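Local coordinates for hypothetical protein lpg0944 (Legionella pneumophila subsp. pneumophila str. Philadelphia 1, PDB 4RXV) that is of unknown function but carries a RavJ-type peptidase domain of the papain-like CA clan and probably acts as a protease-like effector of the pathogen, at residues 73-78 and 218-223; 118-123 and 211-216. All blocks are in the same frame, centred on the assembly; numbering follows the deposited sequence. Where two conformers were deposited one is given.

Overall arrangement
Both contacts tie the loop that follows strand 202-206 to helices of the RavJ peptidase-type N-terminal fragment, and they lie on the same side of the chain's centre, their own centres about 11 Å apart. Contact 1 holds residues 218-223 against the start of helix 74-84; contact 2 holds residues 211-216 against helix 117-122, and its two segments fall between those of contact 1 in sequence. T216 of contact 2 meets contact 1 directly: its CG2 is 3.4 Å from OE1 of Q75 and 3.7 Å from CD1 of I78. A74 CB also packs on L213 CD1 at 3.8 Å, and T218 CG2 on R120 NH2 at 3.6 Å.

Contact 1: residues 73-78 and 218-223; sequences SAQEYI and TGQLTP
I78 and Q220 have the largest buried areas here, with L221 third, and the polar half of the contact is a pair of amides. Q220 NE2 donates to Q75 OE1 at 2.9 Å with an N-H...O angle of 173°, and Q75 NE2 returns a bond to Q220 OE1 at 3.0 Å. Both donors lie in the carbonyl plane on a lone pair, and the amide planes are only 19° apart, so the two ends form a nearly flat cyclic pair. Q75 gets there from the helix by a chain bent at chi2 (65°), whereas Q220 is extended beyond CG. Alongside this pair, I78 points toward the loop: its CD1 lies 3.7 Å from Q220 NE2, and its CG2 meets L221 CD2 at 3.8 Å. That same L221 methyl stands 3.6 Å from the I78 O. Outside the segments, the carboxylate of D115 accepts from the backbone N of Q220 and of L221. Two reciprocal amide bonds and a third from Q220 NE2 to R217 O fix the rotation of the Q220 amide, giving a directional match between helix start and loop, and I78 adds apolar contact beside them.

Contact 2: residues 118-123 and 211-216; sequences QIRTQY and ESLTST
R120 reaches from helix 117-122 to T216, and the polar part of the contact centres on one carbonyl oxygen. NH1 and NH2 of R120 both donate to T216 O, at 3.1 Å and 2.9 Å respectively, which makes this oxygen a bifurcated acceptor, taking both terminal nitrogens of the guanidinium. The oxygen lies near the guanidinium plane. The N-H...O angles of 138° and 146° are bent, as expected when two N-H groups converge on one atom. Seen from the acceptor, NH1 is in the carbonyl plane while NH2 stands 50° out of it. NH2 also donates to L114 O, at the end of helix 105-114.

Two methyl groups pack against the guanidinium. L213 CD1 lies over the centre of one face, 3.8 Å from R120 CZ; the first torsion of L213 swings its branch point away from its own N, and the second turns CD1 over the guanidinium. T216 CG2 approaches R120 NH2 at 3.7 Å.

Bonds within the loop shape the acceptor. L213 to T216 form a type I beta turn, closed by T216 N to L213 O at 2.9 Å, and T216 OG1 donates to S212 O at 2.8 Å, so both the backbone N and the hydroxyl of T216 are held. D210 in turn accepts from the hydroxyl of S212.

The chemistry implies that R120, with a methyl on one face, T216 O at its edge and a further NH2 bond to L114 O, links helix 117-122 to the end of helix 105-114 and to the turn through neutral acceptors, its positive charge probably polarising T216 C=O.

Contact 1: residues 73-78 and 218-223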
ATOM      1  N   SER A  73      11.315 -10.069   1.574  1.00 10.74           N
ATOM      2  CA  SER A  73      10.753 -11.144   2.381  1.00 10.20           C
ATOM      3  C   SER A  73       9.414 -10.732   2.964  1.00  9.85           C
ATOM      4  O   SER A  73       9.191  -9.557   3.270  1.00 10.46           O
ATOM      5  CB  SER A  73      11.704 -11.515   3.536  1.00 11.63           C
ATOM      6  OG  SER A  73      11.669 -10.552   4.569  1.00 11.80           O
ATOM      7  N   ALA A  74       8.544 -11.709   3.165  1.00  9.23           N
ATOM      8  CA  ALA A  74       7.234 -11.444   3.728  1.00  9.40           C
ATOM      9  C   ALA A  74       7.303 -10.781   5.097  1.00  9.06           C
ATOM     10  O   ALA A  74       6.556  -9.848   5.367  1.00  9.52           O
ATOM     11  CB  ALA A  74       6.407 -12.729   3.777  1.00 10.25           C
ATOM     12  N   GLN A  75       8.210 -11.244   5.955  1.00  8.87           N
ATOM     13  CA  GLN A  75       8.292 -10.693   7.299  1.00  9.18           C
ATOM     14  C   GLN A  75       8.640  -9.192   7.266  1.00  8.83           C
ATOM     15  O   GLN A  75       8.183  -8.427   8.127  1.00  9.45           O
ATOM     16  CB  GLN A  75       9.287 -11.469   8.174  1.00  9.38           C
ATOM     17  CG  GLN A  75       9.301 -11.011   9.620  1.00 10.49           C
ATOM     18  CD  GLN A  75       7.979 -11.285  10.338  1.00 11.38           C
ATOM     19  OE1 GLN A  75       7.290 -12.233  10.028  1.00 13.57           O
ATOM     20  NE2 GLN A  75       7.636 -10.447  11.306  1.00 13.05           N
ATOM     21  N   GLU A  76       9.457  -8.754   6.307  1.00  8.88           N
ATOM     22  CA  GLU A  76       9.760  -7.326   6.209  1.00  8.71           C
ATOM     23  C   GLU A  76       8.516  -6.488   5.938  1.00  8.54           C
ATOM     24  O   GLU A  76       8.382  -5.401   6.476  1.00  8.81           O
ATOM     25  CB  GLU A  76      10.789  -7.064   5.130  1.00  9.20           C
ATOM     26  CG  GLU A  76      12.194  -7.476   5.502  1.00 10.03           C
ATOM     27  CD  GLU A  76      13.051  -7.438   4.281  1.00 11.08           C
ATOM     28  OE1 GLU A  76      13.618  -6.363   3.999  1.00 12.06           O
ATOM     29  OE2 GLU A  76      13.139  -8.472   3.587  1.00 13.15           O
ATOM     30  N   TYR A  77       7.622  -6.990   5.100  1.00  8.21           N
ATOM     31  CA  TYR A  77       6.386  -6.260   4.823  1.00  8.08           C
ATOM     32  C   TYR A  77       5.490  -6.208   6.059  1.00  8.02           C
ATOM     33  O   TYR A  77       4.901  -5.168   6.355  1.00  8.40           O
ATOM     34  CB  TYR A  77       5.654  -6.871   3.643  1.00  8.20           C
ATOM     35  CG  TYR A  77       6.380  -6.660   2.336  1.00  8.07           C
ATOM     36  CD1 TYR A  77       6.391  -5.415   1.730  1.00  8.49           C
ATOM     37  CD2 TYR A  77       7.072  -7.689   1.719  1.00  8.95           C
ATOM     38  CE1 TYR A  77       7.069  -5.185   0.550  1.00  9.12           C
ATOM     39  CE2 TYR A  77       7.761  -7.477   0.527  1.00  9.49           C
ATOM     40  CZ  TYR A  77       7.750  -6.216  -0.050  1.00  9.24           C
ATOM     41  OH  TYR A  77       8.423  -5.928  -1.214  1.00 11.93           O
ATOM     42  N   ILE A  78       5.398  -7.313   6.787  1.00  8.19           N
ATOM     43  CA  ILE A  78       4.616  -7.336   8.021  1.00  8.82           C
ATOM     44  C   ILE A  78       5.193  -6.333   9.035  1.00  8.64           C
ATOM     45  O   ILE A  78       4.454  -5.551   9.652  1.00  9.15           O
ATOM     46  CB  ILE A  78       4.529  -8.768   8.569  1.00  9.62           C
ATOM     47  CG1 ILE A  78       3.765  -9.654   7.557  1.00 10.60           C
ATOM     48  CG2 ILE A  78       3.896  -8.791   9.945  1.00 10.54           C
ATOM     49  CD1 ILE A  78       3.651 -11.119   7.960  1.00 11.80           C
ATOM     50  N   THR A 218       1.205 -15.893  10.520  1.00 13.94           N
ATOM     51  CA  THR A 218       0.082 -15.012  10.261  1.00 13.69           C
ATOM     52  C   THR A 218      -0.513 -14.497  11.578  1.00 13.67           C
ATOM     53  O   THR A 218      -0.221 -15.024  12.652  1.00 15.59           O
ATOM     54  CB  THR A 218      -1.001 -15.721   9.436  1.00 16.92           C
ATOM     55  OG1 THR A 218      -1.470 -16.893  10.126  1.00 20.21           O
ATOM     56  CG2 THR A 218      -0.467 -16.105   8.065  1.00 16.91           C
ATOM     57  N   GLY A 219      -1.359 -13.477  11.511  1.00 13.58           N
ATOM     58  CA  GLY A 219      -1.978 -12.944  12.719  1.00 13.69           C
ATOM     59  C   GLY A 219      -1.028 -12.148  13.606  1.00 13.08           C
ATOM     60  O   GLY A 219      -1.296 -11.947  14.792  1.00 15.20           O
ATOM     61  N   GLN A 220       0.093 -11.708  13.042  1.00 11.56           N
ATOM     62  CA  GLN A 220       1.025 -10.869  13.777  1.00 11.26           C
ATOM     63  C   GLN A 220       0.509  -9.457  13.995  1.00 11.93           C
ATOM     64  O   GLN A 220       0.922  -8.785  14.949  1.00 13.58           O
ATOM     65  CB  GLN A 220       2.356 -10.785  13.057  1.00 11.51           C
ATOM     66  CG  GLN A 220       3.008 -12.108  12.878  1.00 12.18           C
ATOM     67  CD  GLN A 220       4.382 -11.968  12.296  1.00 12.51           C
ATOM     68  OE1 GLN A 220       5.231 -11.271  12.841  1.00 14.21           O
ATOM     69  NE2 GLN A 220       4.601 -12.591  11.163  1.00 12.64           N
ATOM     70  N   LEU A 221      -0.357  -8.979  13.103  1.00 11.46           N
ATOM     71  CA  LEU A 221      -0.773  -7.581  13.141  1.00 11.73           C
ATOM     72  C   LEU A 221      -2.116  -7.408  13.843  1.00 13.76           C
ATOM     73  O   LEU A 221      -3.020  -8.244  13.759  1.00 16.23           O
ATOM     74  CB  LEU A 221      -0.910  -7.009  11.734  1.00 12.31           C
ATOM     75  CG  LEU A 221       0.329  -7.072  10.851  1.00 12.28           C
ATOM     76  CD1 LEU A 221       0.044  -6.603   9.452  1.00 12.99           C
ATOM     77  CD2 LEU A 221       1.479  -6.268  11.456  1.00 14.66           C
ATOM     78  N   THR A 222      -2.258  -6.290  14.536  1.00 13.34           N
ATOM     79  CA  THR A 222      -3.548  -5.864  15.033  1.00 14.25           C
ATOM     80  C   THR A 222      -4.114  -4.860  14.028  1.00 11.84           C
ATOM     81  O   THR A 222      -3.463  -3.869  13.724  1.00 12.78           O
ATOM     82  CB  THR A 222      -3.390  -5.235  16.405  1.00 16.65           C
ATOM     83  OG1 THR A 222      -2.799  -6.197  17.295  1.00 17.92           O
ATOM     84  CG2 THR A 222      -4.725  -4.798  16.931  1.00 17.88           C
ATOM     85  N   PRO A 223      -5.318  -5.106  13.491  1.00 11.62           N
ATOM     86  CA  PRO A 223      -5.915  -4.076  12.630  1.00 11.54           C
ATOM     87  C   PRO A 223      -5.939  -2.726  13.328  1.00 10.39           C
ATOM     88  O   PRO A 223      -6.172  -2.664  14.528  1.00 11.88           O
ATOM     89  CB  PRO A 223      -7.326  -4.605  12.374  1.00 13.35           C
ATOM     90  CG  PRO A 223      -7.182  -6.103  12.502  1.00 14.22           C
ATOM     91  CD  PRO A 223      -6.217  -6.267  13.652  1.00 13.65           C
TER

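Contact 2: residues 118-123 and 211-216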
ATOM      1  N   GLN A 118      -6.195 -16.497   5.401  0.61 15.97           N
ATOM      2  CA  GLN A 118      -7.134 -16.856   4.341  0.61 15.40           C
ATOM      3  C   GLN A 118      -6.703 -16.252   3.003  0.61 12.13           C
ATOM      4  O   GLN A 118      -7.014 -16.770   1.943  0.61 12.93           O
ATOM      5  CB  GLN A 118      -8.546 -16.419   4.704  0.61 18.84           C
ATOM      6  CG  GLN A 118      -9.093 -17.137   5.922  0.61 23.22           C
ATOM      7  CD  GLN A 118     -10.454 -16.618   6.333  0.61 30.61           C
ATOM      8  OE1 GLN A 118     -10.865 -15.532   5.926  0.61 33.46           O
ATOM      9  NE2 GLN A 118     -11.162 -17.396   7.136  0.61 31.40           N
ATOM     10  N   ILE A 119      -5.959 -15.153   3.055  1.00 12.49           N
ATOM     11  CA  ILE A 119      -5.331 -14.633   1.845  1.00 13.50           C
ATOM     12  C   ILE A 119      -4.241 -15.604   1.378  1.00 12.92           C
ATOM     13  O   ILE A 119      -4.117 -15.856   0.191  1.00 13.62           O
ATOM     14  CB  ILE A 119      -4.786 -13.237   2.046  1.00 15.31           C
ATOM     15  CG1 ILE A 119      -5.958 -12.310   2.361  1.00 20.48           C
ATOM     16  CG2 ILE A 119      -3.969 -12.794   0.798  1.00 16.93           C
ATOM     17  CD1 ILE A 119      -6.145 -11.201   1.375  1.00 30.41           C
ATOM     18  N   ARG A 120      -3.475 -16.147   2.316  1.00 13.62           N
ATOM     19  CA  ARG A 120      -2.366 -17.059   1.971  1.00 17.16           C
ATOM     20  C   ARG A 120      -2.800 -18.201   1.062  1.00 16.27           C
ATOM     21  O   ARG A 120      -2.038 -18.665   0.223  1.00 20.37           O
ATOM     22  CB  ARG A 120      -1.764 -17.741   3.212  1.00 20.09           C
ATOM     23  CG  ARG A 120      -0.944 -16.903   4.118  1.00 23.25           C
ATOM     24  CD  ARG A 120       0.478 -16.660   3.599  1.00 16.63           C
ATOM     25  NE  ARG A 120       1.136 -15.782   4.551  1.00 13.13           N
ATOM     26  CZ  ARG A 120       2.037 -16.152   5.444  1.00 12.82           C
ATOM     27  NH1 ARG A 120       2.500 -17.385   5.500  1.00 13.44           N
ATOM     28  NH2 ARG A 120       2.500 -15.251   6.272  1.00 12.36           N
ATOM     29  N   THR A 121      -4.006 -18.720   1.263  1.00 14.56           N
ATOM     30  CA  THR A 121      -4.406 -19.901   0.500  1.00 17.60           C
ATOM     31  C   THR A 121      -5.170 -19.589  -0.785  1.00 15.59           C
ATOM     32  O   THR A 121      -5.425 -20.478  -1.589  1.00 18.00           O
ATOM     33  CB  THR A 121      -5.252 -20.849   1.354  1.00 21.92           C
ATOM     34  OG1 THR A 121      -6.462 -20.191   1.718  1.00 21.90           O
ATOM     35  CG2 THR A 121      -4.512 -21.259   2.610  1.00 23.38           C
ATOM     36  N   GLN A 122      -5.545 -18.332  -0.972  1.00 13.07           N
ATOM     37  CA  GLN A 122      -6.306 -17.911  -2.138  1.00 11.61           C
ATOM     38  C   GLN A 122      -5.493 -17.075  -3.134  1.00 11.14           C
ATOM     39  O   GLN A 122      -5.725 -17.178  -4.344  1.00 12.73           O
ATOM     40  CB  GLN A 122      -7.544 -17.138  -1.679  1.00 12.45           C
ATOM     41  CG  GLN A 122      -8.477 -16.612  -2.767  1.00 12.55           C
ATOM     42  CD  GLN A 122      -9.222 -17.695  -3.537  1.00 14.84           C
ATOM     43  OE1 GLN A 122      -8.918 -18.879  -3.452  1.00 16.89           O
ATOM     44  NE2 GLN A 122     -10.235 -17.274  -4.278  1.00 15.84           N
ATOM     45  N   TYR A 123      -4.551 -16.265  -2.643  1.00  9.52           N
ATOM     46  CA  TYR A 123      -3.795 -15.362  -3.477  1.00  9.52           C
ATOM     47  C   TYR A 123      -2.322 -15.438  -3.149  1.00 10.26           C
ATOM     48  O   TYR A 123      -1.947 -15.668  -2.010  1.00 12.74           O
ATOM     49  CB  TYR A 123      -4.259 -13.909  -3.246  1.00  9.69           C
ATOM     50  CG  TYR A 123      -5.649 -13.587  -3.736  1.00  8.86           C
ATOM     51  CD1 TYR A 123      -5.890 -13.364  -5.075  1.00  9.76           C
ATOM     52  CD2 TYR A 123      -6.717 -13.485  -2.869  1.00  9.34           C
ATOM     53  CE1 TYR A 123      -7.166 -13.053  -5.532  1.00  9.74           C
ATOM     54  CE2 TYR A 123      -7.988 -13.195  -3.321  1.00  9.77           C
ATOM     55  CZ  TYR A 123      -8.209 -12.984  -4.653  1.00  9.80           C
ATOM     56  OH  TYR A 123      -9.489 -12.698  -5.065  1.00 10.63           O
ATOM     57  N   GLU A 211      11.171 -18.021  -0.351  1.00  9.38           N
ATOM     58  CA  GLU A 211      11.312 -19.264   0.397  1.00 10.17           C
ATOM     59  C   GLU A 211      10.978 -19.133   1.878  1.00 10.56           C
ATOM     60  O   GLU A 211      10.700 -20.134   2.526  1.00 14.36           O
ATOM     61  CB  GLU A 211      12.732 -19.813   0.236  1.00 12.50           C
ATOM     62  CG  GLU A 211      13.018 -20.294  -1.186  1.00 13.62           C
ATOM     63  CD  GLU A 211      14.405 -20.851  -1.377  1.00 15.48           C
ATOM     64  OE1 GLU A 211      15.309 -20.541  -0.560  1.00 17.10           O
ATOM     65  OE2 GLU A 211      14.594 -21.605  -2.365  1.00 16.67           O
ATOM     66  N   SER A 212      10.973 -17.906   2.393  1.00  9.48           N
ATOM     67  CA  SER A 212      10.664 -17.638   3.788  1.00  9.40           C
ATOM     68  C   SER A 212       9.178 -17.535   4.055  1.00  9.71           C
ATOM     69  O   SER A 212       8.781 -17.425   5.215  1.00 10.43           O
ATOM     70  CB  SER A 212      11.368 -16.357   4.261  1.00 10.16           C
ATOM     71  OG  SER A 212      10.709 -15.175   3.821  1.00 10.39           O
ATOM     72  N   LEU A 213       8.352 -17.553   3.016  1.00 10.28           N
ATOM     73  CA  LEU A 213       6.930 -17.273   3.218  1.00 10.83           C
ATOM     74  C   LEU A 213       6.273 -18.275   4.168  1.00 10.94           C
ATOM     75  O   LEU A 213       5.525 -17.919   5.081  1.00 10.44           O
ATOM     76  CB  LEU A 213       6.207 -17.266   1.890  1.00 11.83           C
ATOM     77  CG  LEU A 213       4.696 -17.046   1.988  1.00 13.39           C
ATOM     78  CD1 LEU A 213       4.355 -15.657   2.483  1.00 12.65           C
ATOM     79  CD2 LEU A 213       4.054 -17.348   0.656  1.00 15.58           C
ATOM     80  N   THR A 214       6.530 -19.554   3.952  1.00 11.69           N
ATOM     81  CA  THR A 214       5.812 -20.585   4.696  1.00 13.31           C
ATOM     82  C   THR A 214       6.079 -20.528   6.201  1.00 13.61           C
ATOM     83  O   THR A 214       5.206 -20.864   7.007  1.00 16.98           O
ATOM     84  CB  THR A 214       6.182 -21.968   4.186  1.00 19.24           C
ATOM     85  OG1 THR A 214       6.001 -21.993   2.774  1.00 26.00           O
ATOM     86  CG2 THR A 214       5.298 -22.974   4.844  1.00 21.44           C
ATOM     87  N   SER A 215       7.283 -20.105   6.573  1.00 11.13           N
ATOM     88  CA  SER A 215       7.640 -19.983   7.981  1.00 12.63           C
ATOM     89  C   SER A 215       7.279 -18.616   8.568  1.00 12.31           C
ATOM     90  O   SER A 215       7.605 -18.328   9.719  1.00 15.19           O
ATOM     91  CB  SER A 215       9.126 -20.264   8.194  1.00 13.80           C
ATOM     92  OG  SER A 215       9.929 -19.360   7.475  1.00 15.63           O
ATOM     93  N   THR A 216       6.608 -17.780   7.790  1.00 11.75           N
ATOM     94  CA  THR A 216       6.194 -16.468   8.261  1.00 11.88           C
ATOM     95  C   THR A 216       4.812 -16.613   8.891  1.00 11.18           C
ATOM     96  O   THR A 216       3.836 -16.930   8.227  1.00 11.57           O
ATOM     97  CB  THR A 216       6.174 -15.452   7.104  1.00 11.28           C
ATOM     98  OG1 THR A 216       7.478 -15.369   6.519  1.00 12.99           O
ATOM     99  CG2 THR A 216       5.779 -14.070   7.604  1.00 12.04           C
TER